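Local coordinates for isomaltodextranase (Arthrobacter globiformis, PDB 5AWO), which hydrolyses alpha-1,6-glucosidic linkages in dextran-type polysaccharides, removing successive isomaltose units from the non-reducing chain ends, at residues G539-T547 and T590-I601; P15-R23 and D557-P565. One frame throughout, in Å; residues are numbered along the deposited sequence.

Contact 1 of 2, residues G539-T547 and T590-I601; sequences GDTSTMTVT and TIGRGATDKGAI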
loop_
_atom_site.group_PDB
_atom_site.type_symbol
_atom_site.label_atom_id
_atom_site.label_comp_id
_atom_site.label_asym_id
_atom_site.label_seq_id
_atom_site.Cartn_x
_atom_site.Cartn_y
_atom_site.Cartn_z
ATOM N N GLY A 539 -10.677 35.761 -0.503
ATOM C CA GLY A 539 -10.761 37.210 -0.251
ATOM C C GLY A 539 -9.559 37.765 0.488
ATOM O O GLY A 539 -9.542 38.941 0.854
ATOM N N ASP A 540 -8.548 36.932 0.722
ATOM C CA ASP A 540 -7.364 37.325 1.472
ATOM C C ASP A 540 -6.230 36.341 1.175
ATOM O O ASP A 540 -6.471 35.261 0.608
ATOM C CB ASP A 540 -7.702 37.345 2.973
ATOM C CG ASP A 540 -6.800 38.271 3.790
ATOM O OD1 ASP A 540 -5.732 38.713 3.317
ATOM O OD2 ASP A 540 -7.159 38.527 4.958
ATOM N N THR A 541 -5.002 36.723 1.507
ATOM C CA THR A 541 -3.858 35.827 1.407
ATOM C C THR A 541 -4.168 34.549 2.200
ATOM O O THR A 541 -4.731 34.595 3.304
ATOM C CB THR A 541 -2.559 36.485 1.935
ATOM O OG1 THR A 541 -2.244 37.644 1.147
ATOM C CG2 THR A 541 -1.379 35.528 1.875
ATOM N N SER A 542 -3.851 33.406 1.603
ATOM C CA SER A 542 -3.914 32.133 2.313
ATOM C C SER A 542 -2.495 31.633 2.557
ATOM O O SER A 542 -1.554 32.060 1.896
ATOM C CB SER A 542 -4.695 31.115 1.496
ATOM O OG SER A 542 -6.046 31.471 1.360
ATOM N N THR A 543 -2.319 30.727 3.513
ATOM C CA THR A 543 -1.003 30.143 3.722
ATOM C C THR A 543 -1.118 28.620 3.777
ATOM O O THR A 543 -2.162 28.093 4.126
ATOM C CB THR A 543 -0.270 30.685 4.974
ATOM O OG1 THR A 543 -0.857 30.181 6.181
ATOM C CG2 THR A 543 -0.300 32.224 4.987
ATOM N N MET A 544 -0.032 27.960 3.418
ATOM C CA MET A 544 0.122 26.511 3.625
ATOM C C MET A 544 1.461 26.240 4.257
ATOM O O MET A 544 2.422 26.984 4.036
ATOM C CB MET A 544 0.046 25.751 2.286
ATOM C CG MET A 544 -1.267 25.918 1.575
ATOM S SD MET A 544 -2.657 25.040 2.315
ATOM C CE MET A 544 -4.026 26.172 2.112
ATOM N N THR A 545 1.532 25.163 5.034
ATOM C CA THR A 545 2.781 24.727 5.622
ATOM C C THR A 545 3.485 23.759 4.672
ATOM O O THR A 545 2.858 22.803 4.194
ATOM C CB THR A 545 2.526 24.062 6.989
ATOM O OG1 THR A 545 1.873 25.003 7.867
ATOM C CG2 THR A 545 3.818 23.570 7.597
ATOM N N VAL A 546 4.761 24.018 4.387
ATOM C CA VAL A 546 5.552 23.227 3.435
ATOM C C VAL A 546 6.788 22.680 4.125
ATOM O O VAL A 546 7.523 23.424 4.788
ATOM C CB VAL A 546 5.975 24.035 2.190
ATOM C CG1 VAL A 546 6.859 23.196 1.261
ATOM C CG2 VAL A 546 4.754 24.551 1.439
ATOM N N THR A 547 7.002 21.370 3.992
ATOM C CA THR A 547 8.215 20.739 4.460
ATOM C C THR A 547 8.891 19.933 3.355
ATOM O O THR A 547 8.261 19.557 2.347
ATOM C CB THR A 547 7.977 19.790 5.657
ATOM O OG1 THR A 547 7.050 18.735 5.304
ATOM C CG2 THR A 547 7.450 20.526 6.857
ATOM N N THR A 590 5.964 17.841 1.262
ATOM C CA THR A 590 4.593 17.838 1.731
ATOM C C THR A 590 4.103 19.264 1.957
ATOM O O THR A 590 4.780 20.063 2.626
ATOM C CB THR A 590 4.461 16.974 2.996
ATOM O OG1 THR A 590 4.760 15.604 2.638
ATOM C CG2 THR A 590 3.081 17.038 3.619
ATOM N N ILE A 591 2.936 19.546 1.406
ATOM C CA ILE A 591 2.236 20.833 1.539
ATOM C C ILE A 591 0.868 20.562 2.129
ATOM O O ILE A 591 0.136 19.716 1.614
ATOM C CB ILE A 591 2.125 21.603 0.191
ATOM C CG1 ILE A 591 1.293 22.883 0.363
ATOM C CG2 ILE A 591 1.550 20.730 -0.928
ATOM C CD1 ILE A 591 1.419 23.875 -0.790
ATOM N N GLY A 592 0.515 21.258 3.217
ATOM C CA GLY A 592 -0.753 21.040 3.881
ATOM C C GLY A 592 -1.216 22.240 4.681
ATOM O O GLY A 592 -0.465 23.193 4.845
ATOM N N ARG A 593 -2.453 22.166 5.146
ATOM C CA ARG A 593 -3.104 23.298 5.801
ATOM C C ARG A 593 -3.255 23.003 7.289
ATOM O O ARG A 593 -4.157 22.273 7.701
ATOM C CB ARG A 593 -4.452 23.546 5.136
ATOM C CG ARG A 593 -4.934 24.994 5.250
ATOM C CD ARG A 593 -5.392 25.312 6.655
ATOM N NE ARG A 593 -6.262 26.493 6.652
ATOM C CZ ARG A 593 -6.801 27.022 7.735
ATOM N NH1 ARG A 593 -6.540 26.506 8.934
ATOM N NH2 ARG A 593 -7.609 28.068 7.610
ATOM N N GLY A 594 -2.372 23.595 8.091
ATOM C CA GLY A 594 -2.414 23.433 9.548
ATOM C C GLY A 594 -3.342 24.407 10.270
ATOM O O GLY A 594 -3.942 25.309 9.662
ATOM N N ALA A 595 -3.467 24.212 11.573
ATOM C CA ALA A 595 -4.357 25.032 12.401
ATOM C C ALA A 595 -3.939 26.509 12.429
ATOM O O ALA A 595 -4.791 27.391 12.567
ATOM C CB ALA A 595 -4.426 24.473 13.812
ATOM N N THR A 596 -2.649 26.759 12.253
ATOM C CA THR A 596 -2.106 28.113 12.265
ATOM C C THR A 596 -1.991 28.687 10.858
ATOM O O THR A 596 -1.503 29.803 10.678
ATOM C CB THR A 596 -0.718 28.159 12.943
ATOM O OG1 THR A 596 0.235 27.397 12.188
ATOM C CG2 THR A 596 -0.785 27.629 14.373
ATOM N N ASP A 597 -2.405 27.925 9.848
ATOM C CA ASP A 597 -2.441 28.459 8.501
ATOM C C ASP A 597 -3.706 29.276 8.305
ATOM O O ASP A 597 -4.709 29.092 8.991
ATOM C CB ASP A 597 -2.323 27.349 7.437
ATOM C CG ASP A 597 -0.890 26.902 7.212
ATOM O OD1 ASP A 597 -0.005 27.735 6.890
ATOM O OD2 ASP A 597 -0.617 25.689 7.364
ATOM N N LYS A 598 -3.641 30.178 7.341
ATOM C CA LYS A 598 -4.729 31.083 7.040
ATOM C C LYS A 598 -5.408 30.684 5.737
ATOM O O LYS A 598 -4.740 30.399 4.752
ATOM C CB LYS A 598 -4.181 32.509 6.907
ATOM C CG LYS A 598 -5.247 33.569 6.693
ATOM C CD LYS A 598 -4.629 34.964 6.699
ATOM C CE LYS A 598 -5.703 36.039 6.688
ATOM N NZ LYS A 598 -5.111 37.403 6.567
ATOM N N GLY A 599 -6.729 30.668 5.747
ATOM C CA GLY A 599 -7.533 30.521 4.548
ATOM C C GLY A 599 -7.575 29.125 3.940
ATOM O O GLY A 599 -7.724 28.122 4.650
ATOM N N ALA A 600 -7.460 29.084 2.614
ATOM C CA ALA A 600 -7.524 27.837 1.854
ATOM C C ALA A 600 -6.931 28.048 0.458
ATOM O O ALA A 600 -6.904 29.172 -0.051
ATOM C CB ALA A 600 -8.959 27.376 1.746
ATOM N N ILE A 601 -6.454 26.970 -0.168
ATOM C CA ILE A 601 -6.109 26.997 -1.585
ATOM C C ILE A 601 -6.582 25.722 -2.231
ATOM O O ILE A 601 -6.837 24.730 -1.551
ATOM C CB ILE A 601 -4.597 27.115 -1.890
ATOM C CG1 ILE A 601 -3.841 25.794 -1.624
ATOM C CG2 ILE A 601 -3.981 28.301 -1.153
ATOM C CD1 ILE A 601 -2.386 25.819 -2.065
HETATM O O HOH W 1 -0.228 31.257 8.665
HETATM O O HOH W 2 3.855 20.581 5.104
#
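Asp597 reaches from the end of a type I turn to two threonines of strand 542-547. Its OD1 accepts from Thr543 OG1 at 2.7 Å on the anti lone pair, and also bonds His561 ND1 from the neighbouring strand. Its OD2 accepts from Thr545 OG1 at 2.6 Å on the syn side, 19° out of the carboxylate plane. Gly594 N, starting the turn, takes the anti lone pair of OD2. Thr543 OG1 lies between its backbone N and carbonyl carbon (chi1 73°), where it also accepts from Lys598 N at 3.0 Å. Thr545 and Thr547 form antiparallel hydrogen-bonded pairs with Gly592 and Thr590, respectively. Met544 bends at chi2 and chi3, bringing its CE to 3.5 Å from Arg593 CG and 3.8 Å from Ile601 CG1. Met544 CB packs on Ile591 CG1 at 3.7 Å. Arg593 grips Gly599 O side-on with NE and NH2, the oxygen lying in the guanidinium plane. Lys598 runs past Thr541 O to a salt bridge, NZ to Asp540 OD2 at 2.8 Å. An alanine for Asp597 removes the carboxylate, and Thr543 OG1, Thr545 OG1, Gly594 N and His561 ND1 would probably be left without this acceptor and the turn held less firmly. In this CBM35-type domain, the carboxylate takes over where regular pairing stops at Thr545-Gly592, gathering two hydroxyls and a turn N-H, while Met544 packs against Ile591 and Ile601.

Contact 2 of 2, residues P15-R23 and D557-P565; sequences PVTAAPPLR and DGPVHVSFP
Thr17 and Ala19 bond to His561 and Pro559, laying the N-terminal segment as a short, weakly bonded edge strand on a sheet of the carbohydrate-binding module's beta-sandwich. The pairing is antiparallel. Two backbone bonds carry it: His561 N to Thr17 O at 2.8 Å, and Ala19 N to Pro559 O at 3.0 Å. In the second, the donor stands 52° out of the carbonyl plane. The aromatic contact is a CH-pi one. Ala19 CB sits over one face of the His561 ring, 3.3 Å from its centroid and 14° off the ring normal. Thr17 OG1 comes to the ring edge, near the plane, 3.5 Å from His561 CD2. The ring reaches these residues with CG anti to the carbonyl carbon (chi1 -63°), and its ND1 is hydrogen-bonded to Asp597 OD1. Apolar contacts flank the pairing. Val16 CB meets Val560 CB at 4.0 Å. Val16 and Val562 lie side by side and point the same way, with CG1 of the first 4.2 Å from CG2 of the second. Ala19 CB also touches Pro559 CB. Separately, the ring of Pro559, which follows a cis peptide bond, packs its CB and CG against Ala19 O. One water closes the Val16 end: it donates to His561 O at 2.8 Å and lies 2.5 Å from Ser563 OG, with a weak bond to Pro15 O.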
loop_
_atom_site.group_PDB
_atom_site.type_symbol
_atom_site.label_atom_id
_atom_site.label_comp_id
_atom_site.label_asym_id
_atom_site.label_seq_id
_atom_site.Cartn_x
_atom_site.Cartn_y
_atom_site.Cartn_z
ATOM N N PRO A 15 7.860 37.110 2.809
ATOM C CA PRO A 15 8.835 36.097 3.218
ATOM C C PRO A 15 8.195 34.984 4.042
ATOM O O PRO A 15 7.208 35.224 4.737
ATOM C CB PRO A 15 9.834 36.891 4.071
ATOM C CG PRO A 15 9.694 38.304 3.614
ATOM C CD PRO A 15 8.246 38.461 3.250
ATOM N N VAL A 16 8.745 33.777 3.954
ATOM C CA VAL A 16 8.193 32.647 4.699
ATOM C C VAL A 16 8.521 32.785 6.186
ATOM O O VAL A 16 9.501 33.429 6.558
ATOM C CB VAL A 16 8.672 31.278 4.150
ATOM C CG1 VAL A 16 8.336 31.151 2.670
ATOM C CG2 VAL A 16 10.162 31.063 4.397
ATOM N N THR A 17 7.678 32.184 7.021
ATOM C CA THR A 17 7.822 32.212 8.471
ATOM C C THR A 17 7.787 30.783 8.998
ATOM O O THR A 17 7.258 29.886 8.332
ATOM C CB THR A 17 6.691 33.021 9.132
ATOM O OG1 THR A 17 5.418 32.557 8.667
ATOM C CG2 THR A 17 6.819 34.512 8.792
ATOM N N ALA A 18 8.356 30.570 10.181
ATOM C CA ALA A 18 8.376 29.257 10.805
ATOM C C ALA A 18 6.948 28.809 11.098
ATOM O O ALA A 18 6.089 29.617 11.445
ATOM C CB ALA A 18 9.210 29.276 12.083
ATOM N N ALA A 19 6.696 27.511 10.934
ATOM C CA ALA A 19 5.376 26.947 11.178
ATOM C C ALA A 19 5.513 25.716 12.058
ATOM O O ALA A 19 6.537 25.044 12.021
ATOM C CB ALA A 19 4.708 26.578 9.859
ATOM N N PRO A 20 4.478 25.406 12.845
ATOM C CA PRO A 20 4.496 24.136 13.556
ATOM C C PRO A 20 4.274 22.947 12.601
ATOM O O PRO A 20 3.811 23.152 11.477
ATOM C CB PRO A 20 3.340 24.248 14.545
ATOM C CG PRO A 20 2.489 25.372 14.071
ATOM C CD PRO A 20 3.206 26.127 12.997
ATOM N N PRO A 21 4.617 21.730 13.049
ATOM C CA PRO A 21 4.359 20.557 12.194
ATOM C C PRO A 21 2.873 20.351 11.944
ATOM O O PRO A 21 2.032 20.683 12.777
ATOM C CB PRO A 21 4.969 19.406 12.997
ATOM C CG PRO A 21 4.912 19.852 14.415
ATOM C CD PRO A 21 5.164 21.336 14.359
ATOM N N LEU A 22 2.548 19.800 10.773
ATOM C CA LEU A 22 1.188 19.358 10.483
ATOM C C LEU A 22 0.845 18.153 11.367
ATOM O O LEU A 22 1.727 17.362 11.699
ATOM C CB LEU A 22 1.100 18.925 9.016
ATOM C CG LEU A 22 1.274 19.998 7.946
ATOM C CD1 LEU A 22 1.034 19.382 6.578
ATOM C CD2 LEU A 22 0.333 21.173 8.162
ATOM N N ARG A 23 -0.412 18.051 11.767
ATOM C CA ARG A 23 -0.938 16.884 12.456
ATOM C C ARG A 23 -1.241 15.778 11.435
ATOM O O ARG A 23 -1.998 16.009 10.482
ATOM C CB ARG A 23 -2.240 17.220 13.176
ATOM C CG ARG A 23 -2.083 18.207 14.335
ATOM C CD ARG A 23 -3.443 18.567 14.887
ATOM N NE ARG A 23 -4.209 19.335 13.904
ATOM C CZ ARG A 23 -5.514 19.575 13.960
ATOM N NH1 ARG A 23 -6.259 19.101 14.956
ATOM N NH2 ARG A 23 -6.086 20.291 12.995
ATOM N N ASP A 557 13.838 20.686 5.127
ATOM C CA ASP A 557 13.401 22.077 5.135
ATOM C C ASP A 557 12.094 22.247 5.880
ATOM O O ASP A 557 11.335 21.284 6.081
ATOM C CB ASP A 557 13.238 22.598 3.720
ATOM C CG ASP A 557 13.304 24.117 3.643
ATOM O OD1 ASP A 557 13.395 24.770 4.717
ATOM O OD2 ASP A 557 13.294 24.641 2.516
ATOM N N GLY A 558 11.850 23.486 6.310
ATOM C CA GLY A 558 10.598 23.855 6.919
ATOM C C GLY A 558 10.509 23.270 8.303
ATOM O O GLY A 558 11.524 22.880 8.865
ATOM N N PRO A 559 9.293 23.187 8.868
ATOM C CA PRO A 559 8.056 23.658 8.266
ATOM C C PRO A 559 8.050 25.176 8.195
ATOM O O PRO A 559 8.487 25.836 9.146
ATOM C CB PRO A 559 6.961 23.155 9.220
ATOM C CG PRO A 559 7.614 22.207 10.151
ATOM C CD PRO A 559 9.071 22.570 10.180
ATOM N N VAL A 560 7.595 25.705 7.073
ATOM C CA VAL A 560 7.393 27.138 6.914
ATOM C C VAL A 560 6.033 27.410 6.293
ATOM O O VAL A 560 5.521 26.615 5.498
ATOM C CB VAL A 560 8.497 27.812 6.061
ATOM C CG1 VAL A 560 9.848 27.720 6.760
ATOM C CG2 VAL A 560 8.560 27.228 4.653
ATOM N N HIS A 561 5.448 28.541 6.664
ATOM C CA HIS A 561 4.242 29.022 6.021
ATOM C C HIS A 561 4.658 29.670 4.721
ATOM O O HIS A 561 5.469 30.604 4.719
ATOM C CB HIS A 561 3.516 30.055 6.887
ATOM C CG HIS A 561 3.031 29.524 8.200
ATOM N ND1 HIS A 561 2.020 28.596 8.298
ATOM C CD2 HIS A 561 3.405 29.808 9.471
ATOM C CE1 HIS A 561 1.802 28.316 9.570
ATOM N NE2 HIS A 561 2.626 29.046 10.304
ATOM N N VAL A 562 4.123 29.162 3.615
ATOM C CA VAL A 562 4.283 29.761 2.305
ATOM C C VAL A 562 2.988 30.504 2.003
ATOM O O VAL A 562 1.901 30.005 2.300
ATOM C CB VAL A 562 4.578 28.681 1.235
ATOM C CG1 VAL A 562 4.629 29.298 -0.152
ATOM C CG2 VAL A 562 5.878 27.970 1.561
ATOM N N SER A 563 3.088 31.720 1.468
ATOM C CA SER A 563 1.912 32.559 1.290
ATOM C C SER A 563 1.392 32.504 -0.128
ATOM O O SER A 563 2.174 32.401 -1.074
ATOM C CB SER A 563 2.231 34.015 1.687
ATOM O OG SER A 563 2.630 34.068 3.043
ATOM N N PHE A 564 0.072 32.590 -0.256
ATOM C CA PHE A 564 -0.650 32.428 -1.511
ATOM C C PHE A 564 -1.671 33.570 -1.683
ATOM O O PHE A 564 -2.722 33.562 -1.051
ATOM C CB PHE A 564 -1.369 31.066 -1.523
ATOM C CG PHE A 564 -0.434 29.887 -1.509
ATOM C CD1 PHE A 564 0.053 29.375 -0.315
ATOM C CD2 PHE A 564 -0.046 29.277 -2.695
ATOM C CE1 PHE A 564 0.918 28.287 -0.299
ATOM C CE2 PHE A 564 0.823 28.191 -2.679
ATOM C CZ PHE A 564 1.304 27.697 -1.487
ATOM N N PRO A 565 -1.366 34.558 -2.552
ATOM C CA PRO A 565 -2.249 35.733 -2.707
ATOM C C PRO A 565 -3.674 35.418 -3.151
ATOM O O PRO A 565 -3.884 34.498 -3.957
ATOM C CB PRO A 565 -1.531 36.576 -3.772
ATOM C CG PRO A 565 -0.098 36.198 -3.667
ATOM C CD PRO A 565 -0.074 34.745 -3.232
HETATM O O HOH W 3 4.569 33.235 4.414
#

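How the contacts relate
Contacts 1 and 2 are neighbours in one antiparallel sheet of the carbohydrate-binding module, with centres about 8 Å apart. Strand 542-549 pairs with 585-592 on one side and with 555-564 on the other, and 17-18 adds to the far edge of 555-564. A probable backbone hydrogen bond, Phe564 N to Ser542 O at 2.7 Å, is one link between the contacts. A polar side-chain link is His561 ND1 to Asp597 OD1 at 2.6 Å, probably a hydrogen bond. Thr596 OG1 packs beside it, 3.2 Å from His561 CE1 and 3.3 Å from Pro20 CD. Both contacts lie away from the probable nucleophile Asp201 and proton donor Asp262.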